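Local coordinates for protein PHB depolymerase (Penicillium funiculosum, PDB 2D81) that hydrolyses the ester bonds of polyhydroxybutyrate, a biopolyester, using a circularly permuted alpha/beta hydrolase fold, at residues Tyr207-Gln212 with Lys249-Asn254. Numbering follows the deposited sequence.
Sequences YLYVPQ and KWADTN
The hydroxyl of Y209 and the carboxylate of D252 tie the end of strand 205-210 to segment 249-254, a compact example of how a buried carboxylate can be paid for by neutral donors. Y209 OH donates to D252 OD2 over 2.5 Å, a very short bond. OD2 lies at the edge of the phenol ring, in its plane, while the carboxylate is turned 57° against the ring. With CG anti to the backbone N (chi1 179°), the Y209 ring is directed toward 249-254 and its hydroxyl lands at the carboxylate. The same OD2 also bonds S185 OG, which Q212 N bonds in turn, OD1 is taken by N180 ND2, and the phenol oxygen has a second partner in the backbone N of G186.

Two apolar pairs sit beside this polar one. A ring edge of Y209 rests on A251, CD2 lying 4.2 Å from CB, and P211, directly after the strand, sets its CG 4.4 Å from A251 CB. P211 also makes van der Waals contacts with oxygens, CG 3.5 Å from A251 O and CB 3.7 Å from D252 OD2. A251 also touches M256 and I258 of the neighbouring strand 256-260.

Within 249-254, a type I turn runs from A251 to N254. N254 ND2 reinforces it with a nearly straight bond of 2.8 Å to W250 O, at 174°.

A phenylalanine in place of Y209 would probably keep the packing on A251 but leave D252 OD2 short of a donor and G186 N without its phenol acceptor. The chemistry implies a buried carboxylate whose negative charge is probably stabilised by the hydroxyls of Y209 and S185 and the side-chain amide of N180, joining strand 205-210 of the mixed sheet to the connection into its antiparallel neighbour 256-260, and both to N180, S185 and G186 before strand 187-192.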
loop_
_atom_site.group_PDB
_atom_site.type_symbol
_atom_site.label_atom_id
_atom_site.label_comp_id
_atom_site.label_asym_id
_atom_site.label_seq_id
_atom_site.Cartn_x
_atom_site.Cartn_y
_atom_site.Cartn_z
ATOM N N TYR A 207 -11.681 2.283 -6.934
ATOM C CA TYR A 207 -11.604 1.464 -8.138
ATOM C C TYR A 207 -11.039 0.080 -7.849
ATOM O O TYR A 207 -10.376 -0.131 -6.833
ATOM C CB TYR A 207 -10.740 2.157 -9.195
ATOM C CG TYR A 207 -11.280 3.496 -9.623
ATOM C CD1 TYR A 207 -11.043 4.644 -8.864
ATOM C CD2 TYR A 207 -12.073 3.613 -10.762
ATOM C CE1 TYR A 207 -11.589 5.869 -9.231
ATOM C CE2 TYR A 207 -12.622 4.833 -11.136
ATOM C CZ TYR A 207 -12.378 5.955 -10.367
ATOM O OH TYR A 207 -12.939 7.157 -10.726
ATOM N N LEU A 208 -11.316 -0.864 -8.744
ATOM C CA LEU A 208 -10.692 -2.179 -8.677
ATOM C C LEU A 208 -10.578 -2.775 -10.070
ATOM O O LEU A 208 -11.488 -2.634 -10.891
ATOM C CB LEU A 208 -11.496 -3.131 -7.775
ATOM C CG LEU A 208 -12.941 -3.479 -8.155
ATOM C CD1 LEU A 208 -13.352 -4.782 -7.474
ATOM C CD2 LEU A 208 -13.867 -2.347 -7.752
ATOM N N TYR A 209 -9.453 -3.431 -10.337
ATOM C CA TYR A 209 -9.288 -4.146 -11.591
ATOM C C TYR A 209 -9.710 -5.596 -11.426
ATOM O O TYR A 209 -9.210 -6.299 -10.545
ATOM C CB TYR A 209 -7.837 -4.106 -12.071
ATOM C CG TYR A 209 -7.666 -4.878 -13.353
ATOM C CD1 TYR A 209 -8.260 -4.432 -14.534
ATOM C CD2 TYR A 209 -7.007 -6.105 -13.370
ATOM C CE1 TYR A 209 -8.212 -5.195 -15.698
ATOM C CE2 TYR A 209 -6.953 -6.880 -14.532
ATOM C CZ TYR A 209 -7.562 -6.415 -15.689
ATOM O OH TYR A 209 -7.537 -7.174 -16.834
ATOM N N VAL A 210 -10.630 -6.038 -12.279
ATOM C CA VAL A 210 -11.148 -7.400 -12.213
ATOM C C VAL A 210 -10.883 -8.143 -13.518
ATOM O O VAL A 210 -11.491 -7.841 -14.546
ATOM C CB VAL A 210 -12.675 -7.409 -11.949
ATOM C CG1 VAL A 210 -13.192 -8.843 -11.910
ATOM C CG2 VAL A 210 -12.985 -6.705 -10.632
ATOM N N PRO A 211 -9.962 -9.121 -13.496
ATOM C CA PRO A 211 -9.645 -9.897 -14.702
ATOM C C PRO A 211 -10.895 -10.638 -15.163
ATOM O O PRO A 211 -11.800 -10.879 -14.368
ATOM C CB PRO A 211 -8.563 -10.863 -14.217
ATOM C CG PRO A 211 -7.903 -10.106 -13.101
ATOM C CD PRO A 211 -9.084 -9.508 -12.380
ATOM N N GLN A 212 -10.945 -11.005 -16.439
ATOM C CA GLN A 212 -12.093 -11.742 -16.959
ATOM C C GLN A 212 -12.368 -12.992 -16.125
ATOM O O GLN A 212 -13.522 -13.328 -15.854
ATOM C CB GLN A 212 -11.852 -12.138 -18.418
ATOM C CG GLN A 212 -12.986 -12.950 -19.030
ATOM C CD GLN A 212 -14.319 -12.226 -18.968
ATOM O OE1 GLN A 212 -14.466 -11.126 -19.502
ATOM N NE2 GLN A 212 -15.299 -12.842 -18.313
ATOM N N LYS A 249 -1.270 -5.957 -15.161
ATOM C CA LYS A 249 -0.647 -6.868 -16.119
ATOM C C LYS A 249 -0.432 -8.245 -15.503
ATOM O O LYS A 249 -0.632 -9.269 -16.159
ATOM C CB LYS A 249 0.699 -6.308 -16.587
ATOM C CG LYS A 249 0.599 -4.972 -17.302
ATOM C CD LYS A 249 1.965 -4.492 -17.761
ATOM C CE LYS A 249 1.858 -3.180 -18.517
ATOM N NZ LYS A 249 1.015 -3.316 -19.738
ATOM N N TRP A 250 -0.018 -8.264 -14.238
ATOM C CA TRP A 250 0.199 -9.515 -13.524
ATOM C C TRP A 250 -1.104 -10.128 -13.020
ATOM O O TRP A 250 -1.298 -11.344 -13.094
ATOM C CB TRP A 250 1.162 -9.291 -12.351
ATOM C CG TRP A 250 2.571 -9.059 -12.793
ATOM C CD1 TRP A 250 3.183 -7.856 -13.015
ATOM C CD2 TRP A 250 3.530 -10.065 -13.135
ATOM N NE1 TRP A 250 4.465 -8.053 -13.479
ATOM C CE2 TRP A 250 4.703 -9.400 -13.562
ATOM C CE3 TRP A 250 3.512 -11.468 -13.127
ATOM C CZ2 TRP A 250 5.847 -10.091 -13.975
ATOM C CZ3 TRP A 250 4.652 -12.154 -13.538
ATOM C CH2 TRP A 250 5.802 -11.463 -13.957
ATOM N N ALA A 251 -1.996 -9.288 -12.508
ATOM C CA ALA A 251 -3.283 -9.762 -12.015
ATOM C C ALA A 251 -4.035 -10.498 -13.120
ATOM O O ALA A 251 -4.698 -11.510 -12.869
ATOM C CB ALA A 251 -4.115 -8.586 -11.516
ATOM N N ASP A 252 -3.924 -9.988 -14.344
ATOM C CA ASP A 252 -4.797 -10.425 -15.432
ATOM C C ASP A 252 -4.624 -11.902 -15.764
ATOM O O ASP A 252 -5.557 -12.552 -16.236
ATOM C CB ASP A 252 -4.537 -9.602 -16.696
ATOM C CG ASP A 252 -5.697 -9.658 -17.669
ATOM O OD1 ASP A 252 -5.467 -9.852 -18.880
ATOM O OD2 ASP A 252 -6.844 -9.502 -17.215
ATOM N N THR A 253 -3.429 -12.427 -15.523
ATOM C CA THR A 253 -3.134 -13.811 -15.875
ATOM C C THR A 253 -3.025 -14.715 -14.648
ATOM O O THR A 253 -2.603 -15.867 -14.754
ATOM C CB THR A 253 -1.821 -13.905 -16.674
ATOM O OG1 THR A 253 -0.753 -13.323 -15.913
ATOM C CG2 THR A 253 -1.955 -13.174 -18.001
ATOM N N ASN A 254 -3.418 -14.196 -13.488
ATOM C CA ASN A 254 -3.225 -14.915 -12.232
ATOM C C ASN A 254 -4.435 -14.875 -11.306
ATOM O O ASN A 254 -4.296 -14.958 -10.085
ATOM C CB ASN A 254 -1.993 -14.363 -11.506
ATOM C CG ASN A 254 -0.699 -14.795 -12.159
ATOM O OD1 ASN A 254 -0.285 -15.946 -12.032
ATOM N ND2 ASN A 254 -0.057 -13.877 -12.876
#